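Local coordinates for protein Crov588 (Cafeteriavirus, PDB 6NYR) that is of unknown function but folds as a giant-virus leucine-rich-repeat protein of FNIP type, with its coils arranged in a ring, at residues Asn285-Glu290 and Phe306-Thr311; Phe610-Asn615 and Gly633-Gln638. All blocks are in the same frame, centred on the assembly; numbering follows the deposited sequence.

In the fold
Interactions 1 and 2 join successive coils at two distant places in the same leucine-rich-repeat ring. Their centres are about 65 Å apart, on opposite sides of the chain's centre, and their nearest atoms are about 50 Å apart, so neither contact touches the other. From strand 101-103 through strand 651-655 the parallel strands recur every 22 residues, and fifteen such steps carry Asn285 onto Asn615 and Phe306 onto Phe636. Interaction 1 therefore covers the asparagine region and the residues after it, while interaction 2 starts earlier, just after the strand, and overlaps it at the phenylalanine-asparagine part. With the function unknown, neither contact can be tied to an active site; a glycerol, probably from crystallisation, lies about 3 Å from the side chain of Asn615.

Interaction 1: Asn285-Glu290 and Phe306-Thr311; sequences NQIITE and FNQIIT
Asn285 and Gln308 meet with their side chains at about a right angle and their amide planes 62° apart, and the carbonyl of Asn285 is the hub of the contact. Its OD1 accepts two hydrogen bonds from opposite faces of the amide plane: the backbone N of Asn307 reaches Asn285 OD1 at 2.7 Å, and Gln308 NE2 reaches the same OD1 at 3.3 Å. Both donors lie well out of the carbonyl plane, yet OD1 lies almost exactly in the amide plane of Gln308. With CG anti to the carbonyl carbon (chi1 -61°), Gln308 CG lies 3.6 Å from Ile287 N, and a bend at chi2 then turns the amide toward Asn285. Ile287 also crosses Gln308 at about a right angle; with CG1 turned away from the backbone N (chi1 -174°), its CD1 reaches across to Ile309 O at 3.1 Å and touches Ile309 CG2 at 4.0 Å. On the buried side the Phe306 ring turns an edge to the preceding coil, with CE1 3.4 Å from Gln286 O, while one face is covered by Gln308 N of its own loop. The pattern recurs on either side: Asn263 OD1 takes bonds from Asn285 N and Gln286 NE2, and Asn307 OD1 from Asn329 N and Gln330 NE2. This coil-to-coil relay of asparagine hydrogen bonds, here in FNIP-type repeats, resembles the asparagine networks of leucine-rich-repeat solenoids.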
ATOM      1  N   ASN A 285     -21.927 -17.672 -13.229  1.00 45.19           N
ATOM      2  CA  ASN A 285     -23.082 -16.957 -13.759  1.00 49.09           C
ATOM      3  C   ASN A 285     -24.301 -17.880 -13.742  1.00 49.35           C
ATOM      4  O   ASN A 285     -25.021 -18.025 -14.730  1.00 48.14           O
ATOM      5  CB  ASN A 285     -22.782 -16.423 -15.161  1.00 46.09           C
ATOM      6  CG  ASN A 285     -23.779 -15.371 -15.603  1.00 47.98           C
ATOM      7  OD1 ASN A 285     -24.542 -14.847 -14.786  1.00 44.69           O
ATOM      8  ND2 ASN A 285     -23.770 -15.042 -16.889  1.00 48.25           N
ATOM      9  N   GLN A 286     -24.538 -18.520 -12.604  1.00 50.64           N
ATOM     10  CA  GLN A 286     -25.673 -19.408 -12.408  1.00 49.17           C
ATOM     11  C   GLN A 286     -26.683 -18.771 -11.461  1.00 50.41           C
ATOM     12  O   GLN A 286     -26.321 -18.019 -10.552  1.00 50.58           O
ATOM     13  CB  GLN A 286     -25.218 -20.758 -11.845  1.00 49.12           C
ATOM     14  CG  GLN A 286     -24.284 -21.553 -12.752  1.00 48.57           C
ATOM     15  CD  GLN A 286     -24.917 -21.888 -14.090  1.00 47.70           C
ATOM     16  OE1 GLN A 286     -26.078 -22.286 -14.155  1.00 51.02           O
ATOM     17  NE2 GLN A 286     -24.153 -21.735 -15.163  1.00 46.71           N
ATOM     18  N   ILE A 287     -27.961 -19.068 -11.694  1.00 52.25           N
ATOM     19  CA  ILE A 287     -29.014 -18.527 -10.848  1.00 57.16           C
ATOM     20  C   ILE A 287     -28.888 -19.106  -9.446  1.00 53.85           C
ATOM     21  O   ILE A 287     -28.624 -20.304  -9.269  1.00 51.60           O
ATOM     22  CB  ILE A 287     -30.392 -18.829 -11.456  1.00 62.51           C
ATOM     23  CG1 ILE A 287     -31.502 -18.150 -10.653  1.00 64.31           C
ATOM     24  CG2 ILE A 287     -30.651 -20.329 -11.490  1.00 66.92           C
ATOM     25  CD1 ILE A 287     -31.586 -16.656 -10.864  1.00 65.91           C
ATOM     26  N   ILE A 288     -29.052 -18.249  -8.441  1.00 52.96           N
ATOM     27  CA  ILE A 288     -29.119 -18.656  -7.040  1.00 53.89           C
ATOM     28  C   ILE A 288     -30.558 -18.488  -6.572  1.00 54.44           C
ATOM     29  O   ILE A 288     -31.119 -17.389  -6.656  1.00 54.46           O
ATOM     30  CB  ILE A 288     -28.143 -17.852  -6.160  1.00 53.72           C
ATOM     31  CG1 ILE A 288     -26.727 -17.995  -6.727  1.00 51.19           C
ATOM     32  CG2 ILE A 288     -28.227 -18.303  -4.714  1.00 53.62           C
ATOM     33  CD1 ILE A 288     -25.646 -17.376  -5.880  1.00 52.09           C
ATOM     34  N   THR A 289     -31.152 -19.573  -6.081  1.00 58.14           N
ATOM     35  CA  THR A 289     -32.552 -19.582  -5.694  1.00 61.05           C
ATOM     36  C   THR A 289     -32.692 -19.546  -4.164  1.00 63.25           C
ATOM     37  O   THR A 289     -31.765 -19.140  -3.451  1.00 60.80           O
ATOM     38  CB  THR A 289     -33.248 -20.792  -6.337  1.00 61.87           C
ATOM     39  OG1 THR A 289     -32.626 -22.005  -5.898  1.00 61.55           O
ATOM     40  CG2 THR A 289     -33.168 -20.696  -7.857  1.00 59.99           C
ATOM     41  N   GLU A 290     -33.840 -20.004  -3.653  1.00 67.55           N
ATOM     42  CA  GLU A 290     -34.356 -19.483  -2.391  1.00 69.79           C
ATOM     43  C   GLU A 290     -33.516 -19.893  -1.186  1.00 67.26           C
ATOM     44  O   GLU A 290     -32.994 -19.034  -0.465  1.00 70.99           O
ATOM     45  CB  GLU A 290     -35.810 -19.932  -2.199  1.00 77.24           C
ATOM     46  CG  GLU A 290     -36.838 -18.837  -2.423  1.00 83.04           C
ATOM     47  CD  GLU A 290     -38.155 -19.104  -1.711  1.00 87.16           C
ATOM     48  OE1 GLU A 290     -38.226 -20.059  -0.904  1.00 88.71           O
ATOM     49  OE2 GLU A 290     -39.124 -18.352  -1.952  1.00 88.27           O
ATOM     50  N   PHE A 306     -21.118 -12.639 -13.273  1.00 47.58           N
ATOM     51  CA  PHE A 306     -22.404 -12.957 -12.666  1.00 46.11           C
ATOM     52  C   PHE A 306     -23.451 -11.919 -13.048  1.00 48.25           C
ATOM     53  O   PHE A 306     -23.243 -10.716 -12.868  1.00 50.97           O
ATOM     54  CB  PHE A 306     -22.295 -13.028 -11.145  1.00 45.26           C
ATOM     55  CG  PHE A 306     -23.604 -13.310 -10.470  1.00 44.41           C
ATOM     56  CD1 PHE A 306     -24.069 -14.611 -10.355  1.00 45.94           C
ATOM     57  CD2 PHE A 306     -24.379 -12.277  -9.966  1.00 44.99           C
ATOM     58  CE1 PHE A 306     -25.275 -14.877  -9.744  1.00 46.50           C
ATOM     59  CE2 PHE A 306     -25.588 -12.540  -9.353  1.00 46.27           C
ATOM     60  CZ  PHE A 306     -26.037 -13.841  -9.241  1.00 47.43           C
ATOM     61  N   ASN A 307     -24.589 -12.386 -13.561  1.00 45.16           N
ATOM     62  CA  ASN A 307     -25.648 -11.476 -13.980  1.00 46.72           C
ATOM     63  C   ASN A 307     -26.997 -12.184 -13.981  1.00 46.10           C
ATOM     64  O   ASN A 307     -27.777 -12.049 -14.927  1.00 46.95           O
ATOM     65  CB  ASN A 307     -25.345 -10.906 -15.370  1.00 44.23           C
ATOM     66  CG  ASN A 307     -26.243  -9.730 -15.729  1.00 45.09           C
ATOM     67  OD1 ASN A 307     -26.883  -9.137 -14.862  1.00 43.17           O
ATOM     68  ND2 ASN A 307     -26.285  -9.386 -17.012  1.00 50.15           N
ATOM     69  N   GLN A 308     -27.280 -12.935 -12.922  1.00 47.58           N
ATOM     70  CA  GLN A 308     -28.557 -13.618 -12.760  1.00 47.68           C
ATOM     71  C   GLN A 308     -29.395 -12.885 -11.721  1.00 48.18           C
ATOM     72  O   GLN A 308     -28.864 -12.363 -10.733  1.00 50.49           O
ATOM     73  CB  GLN A 308     -28.355 -15.078 -12.361  1.00 45.74           C
ATOM     74  CG  GLN A 308     -27.575 -15.870 -13.398  1.00 45.53           C
ATOM     75  CD  GLN A 308     -28.291 -15.941 -14.739  1.00 44.91           C
ATOM     76  OE1 GLN A 308     -29.461 -16.323 -14.816  1.00 47.71           O
ATOM     77  NE2 GLN A 308     -27.594 -15.555 -15.801  1.00 43.49           N
ATOM     78  N   ILE A 309     -30.705 -12.835 -11.968  1.00 48.48           N
ATOM     79  CA  ILE A 309     -31.597 -12.068 -11.116  1.00 49.60           C
ATOM     80  C   ILE A 309     -31.640 -12.675  -9.714  1.00 48.34           C
ATOM     81  O   ILE A 309     -31.536 -13.895  -9.529  1.00 48.58           O
ATOM     82  CB  ILE A 309     -32.994 -12.005 -11.755  1.00 51.59           C
ATOM     83  CG1 ILE A 309     -33.876 -10.994 -11.021  1.00 54.02           C
ATOM     84  CG2 ILE A 309     -33.641 -13.387 -11.764  1.00 49.50           C
ATOM     85  CD1 ILE A 309     -34.992 -10.426 -11.882  1.00 55.29           C
ATOM     86  N   ILE A 310     -31.787 -11.805  -8.718  1.00 47.53           N
ATOM     87  CA  ILE A 310     -31.898 -12.197  -7.317  1.00 45.43           C
ATOM     88  C   ILE A 310     -33.282 -11.783  -6.840  1.00 49.08           C
ATOM     89  O   ILE A 310     -33.602 -10.588  -6.813  1.00 47.64           O
ATOM     90  CB  ILE A 310     -30.806 -11.543  -6.455  1.00 46.02           C
ATOM     91  CG1 ILE A 310     -29.443 -11.745  -7.113  1.00 45.67           C
ATOM     92  CG2 ILE A 310     -30.817 -12.110  -5.043  1.00 45.60           C
ATOM     93  CD1 ILE A 310     -28.298 -11.111  -6.364  1.00 44.83           C
ATOM     94  N   THR A 311     -34.097 -12.763  -6.461  1.00 54.20           N
ATOM     95  CA  THR A 311     -35.470 -12.503  -6.065  1.00 54.01           C
ATOM     96  C   THR A 311     -35.595 -12.561  -4.541  1.00 55.83           C
ATOM     97  O   THR A 311     -34.599 -12.634  -3.813  1.00 55.33           O
ATOM     98  CB  THR A 311     -36.421 -13.496  -6.739  1.00 51.55           C
ATOM     99  OG1 THR A 311     -36.057 -14.837  -6.388  1.00 51.80           O
ATOM    100  CG2 THR A 311     -36.364 -13.338  -8.251  1.00 51.70           C
TER
HETATM  101  O   HOH W   1     -29.359 -14.992  -8.908  1.00 32.30           O

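Interaction 2: Phe610-Asn615 and Gly633-Gln638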
ATOM      1  N   PHE A 610      19.321  22.261  -1.013  1.00 47.24           N
ATOM      2  CA  PHE A 610      19.503  22.942  -2.285  1.00 47.95           C
ATOM      3  C   PHE A 610      19.089  22.014  -3.422  1.00 48.41           C
ATOM      4  O   PHE A 610      19.118  20.786  -3.291  1.00 48.88           O
ATOM      5  CB  PHE A 610      20.957  23.380  -2.456  1.00 45.91           C
ATOM      6  CG  PHE A 610      21.410  24.369  -1.424  1.00 43.91           C
ATOM      7  CD1 PHE A 610      21.153  25.722  -1.578  1.00 42.20           C
ATOM      8  CD2 PHE A 610      22.086  23.945  -0.290  1.00 44.83           C
ATOM      9  CE1 PHE A 610      21.567  26.634  -0.624  1.00 42.74           C
ATOM     10  CE2 PHE A 610      22.499  24.854   0.667  1.00 43.19           C
ATOM     11  CZ  PHE A 610      22.237  26.197   0.499  1.00 41.69           C
ATOM     12  N   GLY A 611      18.690  22.612  -4.537  1.00 49.41           N
ATOM     13  CA  GLY A 611      18.200  21.876  -5.683  1.00 51.42           C
ATOM     14  C   GLY A 611      19.283  21.499  -6.675  1.00 50.94           C
ATOM     15  O   GLY A 611      20.481  21.577  -6.395  1.00 66.42           O
ATOM     16  N   LEU A 612      18.841  21.115  -7.876  1.00 56.58           N
ATOM     17  CA  LEU A 612      19.731  20.477  -8.841  1.00 55.47           C
ATOM     18  C   LEU A 612      20.866  21.403  -9.258  1.00 52.25           C
ATOM     19  O   LEU A 612      22.032  20.994  -9.296  1.00 51.54           O
ATOM     20  CB  LEU A 612      18.927  20.024 -10.065  1.00 56.44           C
ATOM     21  CG  LEU A 612      19.635  19.198 -11.135  1.00 57.10           C
ATOM     22  CD1 LEU A 612      18.619  18.345 -11.906  1.00 54.67           C
ATOM     23  CD2 LEU A 612      20.419  20.060 -12.114  1.00 57.47           C
ATOM     24  N   ARG A 613      20.547  22.653  -9.578  1.00 50.88           N
ATOM     25  CA  ARG A 613      21.492  23.533 -10.252  1.00 52.91           C
ATOM     26  C   ARG A 613      22.299  24.425  -9.313  1.00 51.97           C
ATOM     27  O   ARG A 613      23.171  25.160  -9.788  1.00 54.09           O
ATOM     28  CB  ARG A 613      20.744  24.408 -11.271  1.00 55.76           C
ATOM     29  CG  ARG A 613      20.145  23.619 -12.427  1.00 57.52           C
ATOM     30  CD  ARG A 613      19.447  24.506 -13.450  1.00 60.54           C
ATOM     31  NE  ARG A 613      19.160  23.773 -14.682  1.00 66.14           N
ATOM     32  CZ  ARG A 613      20.065  23.500 -15.618  1.00 70.72           C
ATOM     33  NH1 ARG A 613      21.319  23.902 -15.465  1.00 71.43           N
ATOM     34  NH2 ARG A 613      19.716  22.829 -16.707  1.00 72.73           N
ATOM     35  N   PHE A 614      22.060  24.371  -8.003  1.00 50.12           N
ATOM     36  CA  PHE A 614      22.775  25.253  -7.088  1.00 49.63           C
ATOM     37  C   PHE A 614      24.262  24.911  -7.066  1.00 49.47           C
ATOM     38  O   PHE A 614      24.641  23.742  -6.953  1.00 48.77           O
ATOM     39  CB  PHE A 614      22.203  25.158  -5.675  1.00 49.23           C
ATOM     40  CG  PHE A 614      22.947  25.997  -4.670  1.00 45.22           C
ATOM     41  CD1 PHE A 614      22.602  27.326  -4.464  1.00 43.32           C
ATOM     42  CD2 PHE A 614      24.001  25.464  -3.947  1.00 46.19           C
ATOM     43  CE1 PHE A 614      23.289  28.097  -3.547  1.00 42.43           C
ATOM     44  CE2 PHE A 614      24.692  26.238  -3.029  1.00 46.66           C
ATOM     45  CZ  PHE A 614      24.331  27.553  -2.833  1.00 44.59           C
ATOM     46  N   ASN A 615      25.105  25.938  -7.162  1.00 51.65           N
ATOM     47  CA  ASN A 615      26.548  25.744  -7.265  1.00 53.42           C
ATOM     48  C   ASN A 615      27.279  27.041  -6.936  1.00 53.78           C
ATOM     49  O   ASN A 615      28.058  27.550  -7.748  1.00 54.38           O
ATOM     50  CB  ASN A 615      26.907  25.248  -8.669  1.00 55.26           C
ATOM     51  CG  ASN A 615      28.382  24.884  -8.814  1.00 60.86           C
ATOM     52  OD1 ASN A 615      28.892  24.761  -9.926  1.00 62.52           O
ATOM     53  ND2 ASN A 615      29.067  24.723  -7.693  1.00 61.32           N
ATOM     54  N   GLY A 633      22.627  19.448  -4.332  1.00 53.08           N
ATOM     55  CA  GLY A 633      22.088  18.855  -5.534  1.00 51.87           C
ATOM     56  C   GLY A 633      23.165  18.284  -6.447  1.00 51.13           C
ATOM     57  O   GLY A 633      24.351  18.262  -6.132  1.00 52.50           O
ATOM     58  N   TRP A 634      22.701  17.825  -7.615  1.00 51.93           N
ATOM     59  CA  TRP A 634      23.571  17.162  -8.585  1.00 53.08           C
ATOM     60  C   TRP A 634      24.751  18.043  -8.966  1.00 52.56           C
ATOM     61  O   TRP A 634      25.904  17.602  -8.927  1.00 53.19           O
ATOM     62  CB  TRP A 634      22.719  16.812  -9.809  1.00 56.59           C
ATOM     63  CG  TRP A 634      23.255  15.810 -10.774  1.00 61.55           C
ATOM     64  CD1 TRP A 634      24.392  15.069 -10.663  1.00 62.92           C
ATOM     65  CD2 TRP A 634      22.647  15.432 -12.016  1.00 65.57           C
ATOM     66  NE1 TRP A 634      24.535  14.255 -11.763  1.00 63.34           N
ATOM     67  CE2 TRP A 634      23.474  14.460 -12.607  1.00 67.05           C
ATOM     68  CE3 TRP A 634      21.482  15.824 -12.683  1.00 64.31           C
ATOM     69  CZ2 TRP A 634      23.171  13.870 -13.835  1.00 71.65           C
ATOM     70  CZ3 TRP A 634      21.187  15.242 -13.902  1.00 67.70           C
ATOM     71  CH2 TRP A 634      22.030  14.278 -14.467  1.00 70.94           C
ATOM     72  N   TYR A 635      24.486  19.298  -9.308  1.00 52.27           N
ATOM     73  CA  TYR A 635      25.493  20.148  -9.930  1.00 54.73           C
ATOM     74  C   TYR A 635      26.370  20.896  -8.927  1.00 55.56           C
ATOM     75  O   TYR A 635      27.253  21.652  -9.346  1.00 51.40           O
ATOM     76  CB  TYR A 635      24.811  21.155 -10.870  1.00 55.95           C
ATOM     77  CG  TYR A 635      24.219  20.545 -12.130  1.00 55.46           C
ATOM     78  CD1 TYR A 635      24.373  19.196 -12.414  1.00 57.59           C
ATOM     79  CD2 TYR A 635      23.520  21.326 -13.041  1.00 52.38           C
ATOM     80  CE1 TYR A 635      23.841  18.637 -13.564  1.00 58.21           C
ATOM     81  CE2 TYR A 635      22.984  20.776 -14.196  1.00 51.39           C
ATOM     82  CZ  TYR A 635      23.148  19.430 -14.451  1.00 54.50           C
ATOM     83  OH  TYR A 635      22.621  18.871 -15.593  1.00 55.71           O
ATOM     84  N   PHE A 636      26.175  20.695  -7.623  1.00 58.02           N
ATOM     85  CA  PHE A 636      26.975  21.418  -6.644  1.00 58.85           C
ATOM     86  C   PHE A 636      28.419  20.929  -6.676  1.00 61.77           C
ATOM     87  O   PHE A 636      28.687  19.734  -6.520  1.00 60.08           O
ATOM     88  CB  PHE A 636      26.409  21.245  -5.237  1.00 58.61           C
ATOM     89  CG  PHE A 636      27.231  21.917  -4.169  1.00 55.72           C
ATOM     90  CD1 PHE A 636      27.152  23.285  -3.971  1.00 53.67           C
ATOM     91  CD2 PHE A 636      28.090  21.181  -3.372  1.00 52.55           C
ATOM     92  CE1 PHE A 636      27.909  23.904  -2.990  1.00 52.26           C
ATOM     93  CE2 PHE A 636      28.849  21.793  -2.393  1.00 52.19           C
ATOM     94  CZ  PHE A 636      28.757  23.157  -2.200  1.00 50.08           C
ATOM     95  N   ASN A 637      29.346  21.861  -6.870  1.00 64.55           N
ATOM     96  CA  ASN A 637      30.739  21.536  -7.158  1.00 64.15           C
ATOM     97  C   ASN A 637      31.655  22.573  -6.515  1.00 65.09           C
ATOM     98  O   ASN A 637      32.419  23.275  -7.178  1.00 66.46           O
ATOM     99  CB  ASN A 637      30.943  21.470  -8.670  1.00 64.34           C
ATOM    100  CG  ASN A 637      32.131  20.627  -9.068  1.00 64.11           C
ATOM    101  OD1 ASN A 637      32.447  19.634  -8.411  1.00 64.80           O
ATOM    102  ND2 ASN A 637      32.804  21.016 -10.147  1.00 63.65           N
ATOM    103  N   GLN A 638      31.597  22.693  -5.189  1.00 64.35           N
ATOM    104  CA  GLN A 638      32.394  23.666  -4.459  1.00 65.66           C
ATOM    105  C   GLN A 638      33.088  22.997  -3.281  1.00 68.20           C
ATOM    106  O   GLN A 638      32.554  22.068  -2.670  1.00 66.47           O
ATOM    107  CB  GLN A 638      31.533  24.834  -3.947  1.00 62.58           C
ATOM    108  CG  GLN A 638      30.808  25.627  -5.029  1.00 62.04           C
ATOM    109  CD  GLN A 638      31.763  26.313  -5.987  1.00 64.69           C
ATOM    110  OE1 GLN A 638      31.672  26.138  -7.200  1.00 64.76           O
ATOM    111  NE2 GLN A 638      32.683  27.107  -5.445  1.00 66.07           N
TER
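Leu612 meets both Trp634 and Tyr635 where the loops after two neighbouring parallel strands of the leucine-rich-repeat solenoid lie against each other. Its two methyls divide the work: CD2 sits over the face of the tyrosine ring in a CH-pi contact, 3.5 Å from the centroid, and CD1 lies at the edge of the indole, 3.9 Å from Trp634 CE3. Arg613 runs alongside Tyr635, whose ring edge points at one face of the guanidinium, Tyr635 CE2 being 3.8 Å from Arg613 NH1, with the two planes 78° apart. Deeper in, the Phe614 and Phe636 side chains lie side by side, pointing the same way, with Phe614 CD2 3.8 Å from Phe636 CD1.

The backbone sets these groups in place. Residues Gly633 to Phe636 form a type I turn, and Tyr635 N donates a hydrogen bond of 3.0 Å to Leu612 O, tying the turn to the preceding coil. Around this shell, Phe632 stacks on Phe636 and Tyr655 meets Trp634 edge-to-face, while Asn593 OD1 accepts from Asn615 N, continuing the row of asparagine hydrogen bonds from coil to coil. At the start of the turn, Gly633 CA directs a hydrogen at Gly611 O, a CA-H...O contact of 3.3 Å.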